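Local coordinates for protein octenoyl-CoA reductase/carboxylase (Streptomyces sp., PDB 4A0S) that catalyses the NADPH-dependent reductive carboxylation of 2-octenoyl-CoA, supplying an unusual extender unit for polyketide biosynthesis, at residues S72-Y76 against N77-S81; E85-P88 against T89-L93; A410-C413 against M414-E417. All coordinates share one frame; numbering follows the deposited sequence.

Contact 1 of 3, residues S72-Y76 against N77-S81; sequences SSINY and NTVWS. With NAP (NADP nicotinamide-adenine-dinucleotide phosphate), chain F.
Y76 and W80 meet obliquely, one helical turn apart, at the start of helix 76-82, with NADP lying against both. Followed outward, the tyrosine begins between protein and cofactor: its CB is 3.5 Å from C2D of the NADP ribose, and CG faces C3D of the same sugar. The ring then splits its contacts. On one side CD1 lies over a face of the indole, 3.3 Å from W80 CE2, and CE1 continues along the six-membered ring near CZ2; the two ring planes are inclined at 48°. On the other side CD2 turns the ring edge to the diphosphate, reaching O2A of NADP at 3.3 Å. V79 roofs one face of the phenol, with CB making a CH-pi contact and CG1 3.7 Å from CE1. At the tip, Y76 OH ends 3.7 Å from N6A of the NADP adenine.

W80 adds its own grip: NE1 donates to the ribose hydroxyl O2D of NADP at 2.8 Å, while its backbone N bonds to Y76 O.

In the first turn of the helix, T78 turns OG1 back beside its own backbone N (chi1 -46°), which lets it accept from N75 N at 3.2 Å. N75 holds the N-cap position, but its side chain makes no capping bond, so no full capping box forms; its ND2 bonds to D116. A water bridges S73 O, N75 ND2 and T78 OG1. This strand-to-helix junction, with its aromatic pair against the ribose, belongs to the cofactor cleft of a medium-chain dehydrogenase/reductase-type enoyl reductase.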
loop_
_atom_site.group_PDB
_atom_site.type_symbol
_atom_site.label_atom_id
_atom_site.label_comp_id
_atom_site.label_asym_id
_atom_site.label_seq_id
_atom_site.Cartn_x
_atom_site.Cartn_y
_atom_site.Cartn_z
ATOM N N SER A 72 -2.783 31.117 -18.438
ATOM C CA SER A 72 -2.078 29.865 -18.494
ATOM C C SER A 72 -0.799 30.118 -17.717
ATOM O O SER A 72 -0.729 31.068 -16.921
ATOM C CB SER A 72 -1.814 29.509 -19.956
ATOM O OG SER A 72 -1.225 28.236 -20.092
ATOM N N SER A 73 0.205 29.268 -17.895
ATOM C CA SER A 73 1.460 29.504 -17.219
ATOM C C SER A 73 2.564 28.954 -18.084
ATOM O O SER A 73 2.322 28.108 -18.968
ATOM C CB SER A 73 1.472 28.796 -15.862
ATOM O OG SER A 73 1.723 27.414 -16.036
ATOM N N ILE A 74 3.782 29.413 -17.832
ATOM C CA ILE A 74 4.926 28.736 -18.415
ATOM C C ILE A 74 5.248 27.550 -17.526
ATOM O O ILE A 74 5.327 27.679 -16.289
ATOM C CB ILE A 74 6.158 29.652 -18.545
ATOM C CG1 ILE A 74 5.776 30.925 -19.283
ATOM C CG2 ILE A 74 7.292 28.914 -19.259
ATOM C CD1 ILE A 74 5.285 30.676 -20.698
ATOM N N ASN A 75 5.374 26.393 -18.162
ATOM C CA ASN A 75 5.888 25.232 -17.504
ATOM C C ASN A 75 7.191 24.899 -18.125
ATOM O O ASN A 75 7.505 25.374 -19.217
ATOM C CB ASN A 75 4.909 24.078 -17.628
ATOM C CG ASN A 75 3.816 24.202 -16.637
ATOM O OD1 ASN A 75 4.035 23.973 -15.454
ATOM N ND2 ASN A 75 2.660 24.647 -17.084
ATOM N N TYR A 76 7.975 24.095 -17.434
ATOM C CA TYR A 76 9.235 23.798 -18.013
ATOM C C TYR A 76 9.035 23.060 -19.319
ATOM O O TYR A 76 9.809 23.245 -20.234
ATOM C CB TYR A 76 10.206 23.114 -17.049
ATOM C CG TYR A 76 11.597 23.617 -17.311
ATOM C CD1 TYR A 76 12.284 23.215 -18.451
ATOM C CD2 TYR A 76 12.205 24.540 -16.471
ATOM C CE1 TYR A 76 13.552 23.685 -18.746
ATOM C CE2 TYR A 76 13.496 25.028 -16.759
ATOM C CZ TYR A 76 14.156 24.592 -17.912
ATOM O OH TYR A 76 15.438 25.012 -18.228
ATOM N N ASN A 77 7.970 22.262 -19.425
ATOM C CA ASN A 77 7.752 21.530 -20.668
ATOM C C ASN A 77 7.511 22.469 -21.857
ATOM O O ASN A 77 7.823 22.120 -22.998
ATOM C CB ASN A 77 6.671 20.435 -20.555
ATOM C CG ASN A 77 5.256 20.995 -20.348
ATOM O OD1 ASN A 77 5.064 22.182 -20.124
ATOM N ND2 ASN A 77 4.255 20.119 -20.424
ATOM N N THR A 78 6.993 23.661 -21.562
ATOM C CA THR A 78 6.828 24.721 -22.549
ATOM C C THR A 78 8.193 25.107 -23.072
ATOM O O THR A 78 8.393 25.208 -24.282
ATOM C CB THR A 78 6.129 25.961 -21.937
ATOM O OG1 THR A 78 4.990 25.533 -21.176
ATOM C CG2 THR A 78 5.692 26.960 -23.043
ATOM N N VAL A 79 9.124 25.327 -22.148
ATOM C CA VAL A 79 10.531 25.544 -22.462
ATOM C C VAL A 79 11.140 24.376 -23.243
ATOM O O VAL A 79 11.758 24.607 -24.278
ATOM C CB VAL A 79 11.365 25.799 -21.186
ATOM C CG1 VAL A 79 12.844 25.974 -21.520
ATOM C CG2 VAL A 79 10.815 26.997 -20.411
ATOM N N TRP A 80 10.991 23.145 -22.746
ATOM C CA TRP A 80 11.504 21.984 -23.471
ATOM C C TRP A 80 10.950 21.978 -24.895
ATOM O O TRP A 80 11.704 21.779 -25.839
ATOM C CB TRP A 80 11.120 20.659 -22.801
ATOM C CG TRP A 80 11.682 20.424 -21.443
ATOM C CD1 TRP A 80 10.985 20.050 -20.329
ATOM C CD2 TRP A 80 13.044 20.557 -21.039
ATOM N NE1 TRP A 80 11.835 19.925 -19.259
ATOM C CE2 TRP A 80 13.101 20.241 -19.662
ATOM C CE3 TRP A 80 14.222 20.925 -21.702
ATOM C CZ2 TRP A 80 14.298 20.264 -18.933
ATOM C CZ3 TRP A 80 15.413 20.950 -20.986
ATOM C CH2 TRP A 80 15.442 20.616 -19.612
ATOM N N SER A 81 9.634 22.190 -25.029
ATOM C CA SER A 81 8.961 22.273 -26.336
ATOM C C SER A 81 9.628 23.252 -27.269
ATOM O O SER A 81 9.941 22.923 -28.410
ATOM C CB SER A 81 7.524 22.776 -26.196
ATOM O OG SER A 81 6.727 21.862 -25.514
HETATM P PA NAP F . 11.189 25.624 -12.689
HETATM O O1A NAP F . 9.956 26.475 -12.204
HETATM O O2A NAP F . 12.140 26.295 -13.635
HETATM O O5B NAP F . 11.954 25.230 -11.414
HETATM C C5B NAP F . 13.037 24.335 -11.569
HETATM C C4B NAP F . 13.977 24.586 -10.401
HETATM O O4B NAP F . 15.040 23.635 -10.552
HETATM C C3B NAP F . 14.612 25.993 -10.423
HETATM O O3B NAP F . 14.095 26.667 -9.294
HETATM C C2B NAP F . 16.086 25.748 -10.137
HETATM O O2B NAP F . 16.364 25.722 -8.738
HETATM C C1B NAP F . 16.334 24.381 -10.667
HETATM N N9A NAP F . 16.652 24.498 -12.112
HETATM C C8A NAP F . 16.204 25.387 -13.013
HETATM N N7A NAP F . 16.709 25.117 -14.224
HETATM C C5A NAP F . 17.477 24.048 -14.067
HETATM C C6A NAP F . 18.264 23.340 -14.941
HETATM N N6A NAP F . 18.308 23.689 -16.225
HETATM N N1A NAP F . 18.933 22.296 -14.475
HETATM C C2A NAP F . 18.853 21.929 -13.199
HETATM N N3A NAP F . 18.133 22.595 -12.322
HETATM C C4A NAP F . 17.437 23.654 -12.745
HETATM O O3 NAP F . 10.695 24.255 -13.358
HETATM P PN NAP F . 9.624 23.270 -12.675
HETATM O O1N NAP F . 8.275 23.758 -13.310
HETATM O O2N NAP F . 9.726 23.191 -11.173
HETATM O O5D NAP F . 10.078 21.929 -13.411
HETATM C C5D NAP F . 11.318 21.385 -12.969
HETATM C C4D NAP F . 11.506 20.129 -13.771
HETATM O O4D NAP F . 10.337 19.283 -13.489
HETATM C C3D NAP F . 11.483 20.366 -15.282
HETATM O O3D NAP F . 12.492 19.458 -15.771
HETATM C C2D NAP F . 10.096 19.934 -15.707
HETATM O O2D NAP F . 10.079 19.464 -17.076
HETATM C C1D NAP F . 9.942 18.742 -14.782
HETATM N N1N NAP F . 8.528 18.605 -14.526
HETATM C C2N NAP F . 7.988 17.346 -14.678
HETATM C C3N NAP F . 6.650 17.236 -14.421
HETATM C C7N NAP F . 6.070 15.887 -14.599
HETATM O O7N NAP F . 6.771 14.901 -14.850
HETATM N N7N NAP F . 4.768 15.888 -14.506
HETATM C C4N NAP F . 5.865 18.323 -14.025
HETATM C C5N NAP F . 6.398 19.589 -13.856
HETATM C C6N NAP F . 7.754 19.727 -14.104
HETATM P P2B NAP F . 17.917 25.885 -8.347
HETATM O O1X NAP F . 17.663 26.264 -6.784
HETATM O O2X NAP F . 18.690 24.476 -8.466
HETATM O O3X NAP F . 18.352 27.003 -9.264
HETATM O O HOH W 1 2.375 25.714 -19.915
#

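Contact 2 of 3, residues E85-P88 against T89-L93; sequences EPIP and TFHFL. With CO8 (octanoyl-coenzyme A), chain E.
I87 wedges between H91 and F92, the side chains that the first turn of helix 89-97 directs back at the preceding loop. With CG1 beside the backbone N (chi1 -66°), CG2 is the branch set anti to it, and it lies 3.7 Å from H91 CB; I87 CB is the same 3.7 Å from F92 CZ. I87 CG2 reaches the imidazole obliquely, at neither face nor edge, and O4B of the coenzyme A ribose lies over one face of that ring. The phenyl ring has P88 O above one face, near the rim, and its CZ also approaches N8P of the pantetheine arm.

H91 N donates to P88 O at 3.0 Å as the chain curls into the helix. The P88 ring packs against the adenine, P88 CD lying 3.3 Å from C6A of the coenzyme.

H91 swings its ring away from its own N (chi1 169°), which brings NE2 to the diphosphate, where it donates to O2A over a very short 2.5 Å. R286, R293 and Y349 of the second subunit also bond to the coenzyme. The chemistry is thus mixed: apolar side chains fit the adenine and pantetheine, while a histidine N-H, probably polarised by the negative phosphate, meets the diphosphate.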
loop_
_atom_site.group_PDB
_atom_site.type_symbol
_atom_site.label_atom_id
_atom_site.label_comp_id
_atom_site.label_asym_id
_atom_site.label_seq_id
_atom_site.Cartn_x
_atom_site.Cartn_y
_atom_site.Cartn_z
ATOM N N GLU A 85 13.524 19.994 -27.276
ATOM C CA GLU A 85 14.204 19.025 -26.422
ATOM C C GLU A 85 13.264 18.245 -25.488
ATOM O O GLU A 85 12.214 18.749 -25.095
ATOM C CB GLU A 85 15.276 19.720 -25.604
ATOM C CG GLU A 85 16.441 20.181 -26.431
ATOM C CD GLU A 85 17.612 20.571 -25.572
ATOM O OE1 GLU A 85 17.462 20.562 -24.332
ATOM O OE2 GLU A 85 18.684 20.874 -26.130
ATOM N N PRO A 86 13.636 16.996 -25.158
ATOM C CA PRO A 86 14.775 16.299 -25.743
ATOM C C PRO A 86 14.444 15.826 -27.152
ATOM O O PRO A 86 15.334 15.475 -27.915
ATOM C CB PRO A 86 14.954 15.098 -24.817
ATOM C CG PRO A 86 13.583 14.814 -24.352
ATOM C CD PRO A 86 12.966 16.168 -24.140
ATOM N N ILE A 87 13.156 15.816 -27.475
ATOM C CA ILE A 87 12.665 15.403 -28.774
ATOM C C ILE A 87 11.596 16.402 -29.167
ATOM O O ILE A 87 10.730 16.720 -28.354
ATOM C CB ILE A 87 12.012 14.008 -28.709
ATOM C CG1 ILE A 87 13.044 12.925 -28.372
ATOM C CG2 ILE A 87 11.258 13.701 -30.015
ATOM C CD1 ILE A 87 12.462 11.770 -27.583
ATOM N N PRO A 88 11.636 16.893 -30.419
ATOM C CA PRO A 88 10.637 17.851 -30.897
ATOM C C PRO A 88 9.237 17.334 -30.619
ATOM O O PRO A 88 8.956 16.172 -30.894
ATOM C CB PRO A 88 10.876 17.881 -32.406
ATOM C CG PRO A 88 12.284 17.509 -32.568
ATOM C CD PRO A 88 12.599 16.536 -31.469
ATOM N N THR A 89 8.379 18.185 -30.065
ATOM C CA THR A 89 7.000 17.798 -29.755
ATOM C C THR A 89 6.230 17.300 -30.978
ATOM O O THR A 89 5.313 16.497 -30.857
ATOM C CB THR A 89 6.200 18.939 -29.102
ATOM O OG1 THR A 89 6.340 20.133 -29.875
ATOM C CG2 THR A 89 6.680 19.186 -27.699
ATOM N N PHE A 90 6.614 17.756 -32.161
ATOM C CA PHE A 90 5.941 17.274 -33.370
ATOM C C PHE A 90 6.000 15.756 -33.524
ATOM O O PHE A 90 5.061 15.149 -34.035
ATOM C CB PHE A 90 6.467 18.020 -34.583
ATOM C CG PHE A 90 6.110 19.469 -34.552
ATOM C CD1 PHE A 90 4.865 19.892 -35.004
ATOM C CD2 PHE A 90 6.975 20.396 -34.005
ATOM C CE1 PHE A 90 4.505 21.210 -34.950
ATOM C CE2 PHE A 90 6.615 21.735 -33.939
ATOM C CZ PHE A 90 5.373 22.138 -34.421
ATOM N N HIS A 91 7.071 15.146 -33.032
ATOM C CA HIS A 91 7.170 13.693 -33.026
ATOM C C HIS A 91 6.057 13.110 -32.156
ATOM O O HIS A 91 5.459 12.093 -32.507
ATOM C CB HIS A 91 8.543 13.240 -32.524
ATOM C CG HIS A 91 8.622 11.770 -32.242
ATOM N ND1 HIS A 91 8.672 10.815 -33.243
ATOM C CD2 HIS A 91 8.649 11.090 -31.070
ATOM C CE1 HIS A 91 8.731 9.612 -32.696
ATOM N NE2 HIS A 91 8.717 9.751 -31.380
ATOM N N PHE A 92 5.770 13.768 -31.028
ATOM C CA PHE A 92 4.693 13.323 -30.134
ATOM C C PHE A 92 3.326 13.527 -30.744
ATOM O O PHE A 92 2.451 12.659 -30.632
ATOM C CB PHE A 92 4.774 14.006 -28.769
ATOM C CG PHE A 92 6.143 13.945 -28.155
ATOM C CD1 PHE A 92 6.877 12.759 -28.169
ATOM C CD2 PHE A 92 6.705 15.079 -27.593
ATOM C CE1 PHE A 92 8.158 12.709 -27.618
ATOM C CE2 PHE A 92 7.992 15.044 -27.028
ATOM C CZ PHE A 92 8.713 13.863 -27.048
ATOM N N LEU A 93 3.166 14.662 -31.414
ATOM C CA LEU A 93 1.919 14.997 -32.061
ATOM C C LEU A 93 1.629 13.954 -33.123
ATOM O O LEU A 93 0.492 13.509 -33.274
ATOM C CB LEU A 93 1.980 16.404 -32.656
ATOM C CG LEU A 93 2.151 17.551 -31.652
ATOM C CD1 LEU A 93 2.163 18.891 -32.374
ATOM C CD2 LEU A 93 1.069 17.533 -30.579
HETATM N N1A CO8 E . 13.751 15.091 -34.373
HETATM C C2A CO8 E . 12.723 14.318 -34.729
HETATM N N3A CO8 E . 12.488 13.161 -34.121
HETATM C C4A CO8 E . 13.301 12.756 -33.120
HETATM C C5A CO8 E . 14.381 13.532 -32.715
HETATM C C6A CO8 E . 14.598 14.737 -33.377
HETATM N N6A CO8 E . 15.618 15.524 -33.019
HETATM N N7A CO8 E . 14.996 12.896 -31.717
HETATM C C8A CO8 E . 14.333 11.758 -31.501
HETATM N N9A CO8 E . 13.302 11.672 -32.356
HETATM C C1B CO8 E . 12.292 10.586 -32.489
HETATM C C2B CO8 E . 12.884 9.363 -33.196
HETATM O O2B CO8 E . 11.901 8.785 -34.085
HETATM C C3B CO8 E . 13.162 8.442 -32.011
HETATM O O3B CO8 E . 13.153 7.082 -32.418
HETATM P P3B CO8 E . 14.606 6.390 -32.592
HETATM O O7A CO8 E . 14.617 5.731 -34.082
HETATM O O8A CO8 E . 15.764 7.554 -32.726
HETATM O O9A CO8 E . 14.912 5.452 -31.494
HETATM C C4B CO8 E . 12.006 8.736 -31.062
HETATM O O4B CO8 E . 11.815 10.154 -31.175
HETATM C C5B CO8 E . 12.401 8.538 -29.593
HETATM O O5B CO8 E . 11.313 8.960 -28.745
HETATM P P1A CO8 E . 9.967 8.029 -28.627
HETATM O O1A CO8 E . 8.963 8.820 -27.573
HETATM O O2A CO8 E . 9.248 7.810 -29.922
HETATM O O3A CO8 E . 10.478 6.570 -28.063
HETATM P P2A CO8 E . 10.625 6.054 -26.512
HETATM O O4A CO8 E . 11.937 5.145 -26.456
HETATM O O5A CO8 E . 9.418 5.337 -25.984
HETATM O O6A CO8 E . 10.988 7.369 -25.613
HETATM C CBP CO8 E . 10.817 8.927 -23.718
HETATM C CCP CO8 E . 10.418 7.551 -24.302
HETATM C CDP CO8 E . 12.316 8.834 -23.386
HETATM C CEP CO8 E . 10.037 9.116 -22.416
HETATM C CAP CO8 E . 10.504 10.058 -24.756
HETATM O OAP CO8 E . 9.139 10.000 -25.282
HETATM C C9P CO8 E . 10.835 11.491 -24.257
HETATM O O9P CO8 E . 12.017 11.852 -24.200
HETATM N N8P CO8 E . 9.788 12.288 -23.945
HETATM C C7P CO8 E . 9.958 13.716 -23.541
HETATM C C6P CO8 E . 9.847 13.990 -22.015
HETATM C C5P CO8 E . 10.940 15.009 -21.612
HETATM O O5P CO8 E . 12.126 14.720 -21.750
HETATM N N4P CO8 E . 10.619 16.252 -21.258
HETATM C C3P CO8 E . 9.336 16.821 -20.861
HETATM C C2P CO8 E . 9.584 17.102 -19.371
HETATM S S1P CO8 E . 8.380 16.229 -18.302
HETATM C "C1'" CO8 E . 7.366 17.580 -17.930
HETATM O "O1'" CO8 E . 7.779 18.754 -17.913
HETATM C "C2'" CO8 E . 6.054 17.233 -17.685
HETATM C "C3'" CO8 E . 5.082 18.148 -17.352
HETATM C "C4'" CO8 E . 3.785 17.695 -17.083
HETATM C "C5'" CO8 E . 3.458 16.286 -17.553
HETATM C "C6'" CO8 E . 1.946 16.119 -17.285
HETATM C "C7'" CO8 E . 1.564 14.678 -17.475
HETATM C "C8'" CO8 E . 0.042 14.578 -17.339
#

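Contact 3 of 3, residues A410-C413 against M414-E417; sequences AVLC and MAPE
The flat groups that L412 meets are the main-chain carbonyls of A415 and E417, and the leucine approaches each differently. At A415 the approach is from the oxygen end: L412 CB stands 3.5 Å from A415 O, and both methyls rise to one side of that carbonyl plane. At E417 it is a face that is met, with L412 CD1 almost straight above the carbonyl carbon, 3.8 Å from E417 C, and CD2 over the same face at 4.2 Å from E417 O.

CD2 also touches the A415 methyl, with 4.0 Å between L412 CD2 and A415 CB. CG beside the leucine's backbone N (chi1 -59°) turns the two methyls in against the A415 and E417 carbonyls, while the chain folds round them. No hydrogen bond joins 410-413 to 414-417, although the CA atoms of L412 and A415 are 5.4 Å apart; van der Waals contact accounts for the fit.

C413 and M414 form the corner and point their side chains elsewhere: C413 packs on V69 and S72 of strand 64-73, and M414 on A68 of that strand and on S4 and L8 of helix 2-8. Backbone bonds from V411 to S72 and from L412 to Y388 hold the strand between its two neighbours. The result is an irregular turn at the end of strand 408-412, in the mixed sheet that includes strands of the GroES-like domain, away from the cofactor and substrate sites.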
loop_
_atom_site.group_PDB
_atom_site.type_symbol
_atom_site.label_atom_id
_atom_site.label_comp_id
_atom_site.label_asym_id
_atom_site.label_seq_id
_atom_site.Cartn_x
_atom_site.Cartn_y
_atom_site.Cartn_z
ATOM N N ALA A 410 2.780 33.237 -14.672
ATOM C CA ALA A 410 1.494 33.133 -15.294
ATOM C C ALA A 410 1.550 33.847 -16.620
ATOM O O ALA A 410 2.352 34.770 -16.816
ATOM C CB ALA A 410 0.443 33.762 -14.406
ATOM N N VAL A 411 0.683 33.423 -17.523
ATOM C CA VAL A 411 0.490 34.130 -18.769
ATOM C C VAL A 411 -0.995 34.393 -18.889
ATOM O O VAL A 411 -1.806 33.462 -18.871
ATOM C CB VAL A 411 1.027 33.318 -19.991
ATOM C CG1 VAL A 411 0.721 34.015 -21.301
ATOM C CG2 VAL A 411 2.534 33.086 -19.879
ATOM N N LEU A 412 -1.356 35.664 -18.983
ATOM C CA LEU A 412 -2.717 36.013 -19.318
ATOM C C LEU A 412 -2.889 35.638 -20.773
ATOM O O LEU A 412 -1.982 35.827 -21.586
ATOM C CB LEU A 412 -2.980 37.509 -19.131
ATOM C CG LEU A 412 -2.760 38.065 -17.731
ATOM C CD1 LEU A 412 -2.805 39.611 -17.739
ATOM C CD2 LEU A 412 -3.730 37.447 -16.717
ATOM N N CYS A 413 -4.036 35.069 -21.099
ATOM C CA CYS A 413 -4.291 34.711 -22.467
ATOM C C CYS A 413 -5.399 35.603 -22.940
ATOM O O CYS A 413 -5.141 36.704 -23.435
ATOM C CB CYS A 413 -4.635 33.231 -22.563
ATOM S SG CYS A 413 -3.222 32.253 -22.056
ATOM N N MET A 414 -6.628 35.164 -22.749
ATOM C CA MET A 414 -7.748 36.004 -23.075
ATOM C C MET A 414 -7.986 37.072 -22.007
ATOM O O MET A 414 -8.505 38.130 -22.325
ATOM C CB MET A 414 -8.998 35.171 -23.304
ATOM C CG MET A 414 -10.065 35.884 -24.102
ATOM S SD MET A 414 -11.465 34.786 -24.254
ATOM C CE MET A 414 -10.950 33.841 -25.697
ATOM N N ALA A 415 -7.612 36.814 -20.752
ATOM C CA ALA A 415 -7.823 37.812 -19.690
ATOM C C ALA A 415 -7.087 39.105 -20.063
ATOM O O ALA A 415 -5.878 39.077 -20.269
ATOM C CB ALA A 415 -7.347 37.294 -18.352
ATOM N N PRO A 416 -7.828 40.227 -20.191
ATOM C CA PRO A 416 -7.225 41.463 -20.694
ATOM C C PRO A 416 -6.365 42.172 -19.651
ATOM O O PRO A 416 -5.607 43.084 -19.970
ATOM C CB PRO A 416 -8.445 42.322 -21.086
ATOM C CG PRO A 416 -9.543 41.845 -20.208
ATOM C CD PRO A 416 -9.286 40.361 -19.985
ATOM N N GLU A 417 -6.496 41.772 -18.404
ATOM C CA GLU A 417 -5.735 42.412 -17.347
ATOM C C GLU A 417 -5.668 41.484 -16.156
ATOM O O GLU A 417 -6.462 40.546 -16.048
ATOM C CB GLU A 417 -6.376 43.761 -16.965
ATOM C CG GLU A 417 -7.762 43.630 -16.340
ATOM C CD GLU A 417 -8.700 44.775 -16.712
ATOM O OE1 GLU A 417 -8.219 45.873 -17.019
ATOM O OE2 GLU A 417 -9.929 44.564 -16.710
#

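Overall arrangement
Contacts 1, 2 and 3 follow one another along the chain. Contacts 1 and 2 lie in the GroES-like region, their centres 13 Å apart, on the successive helices 76-82 and 89-97; W80 O and E85 N probably hydrogen-bond across the link, and S81 packs on T89. Contact 1 meets both NADP and the coenzyme A ligand, contact 2 the coenzyme A ligand, consistent with the two sites adjoining. Contacts 2 and 3 do not touch, their nearest atoms being about 16 Å apart. Contact 3 returns to contact 1, centres 16 Å apart, through the mixed sheet: I74 packs on V411, and the late strand 408-412 pairs antiparallel with strand 64-73, which leads into the cofactor-binding helix.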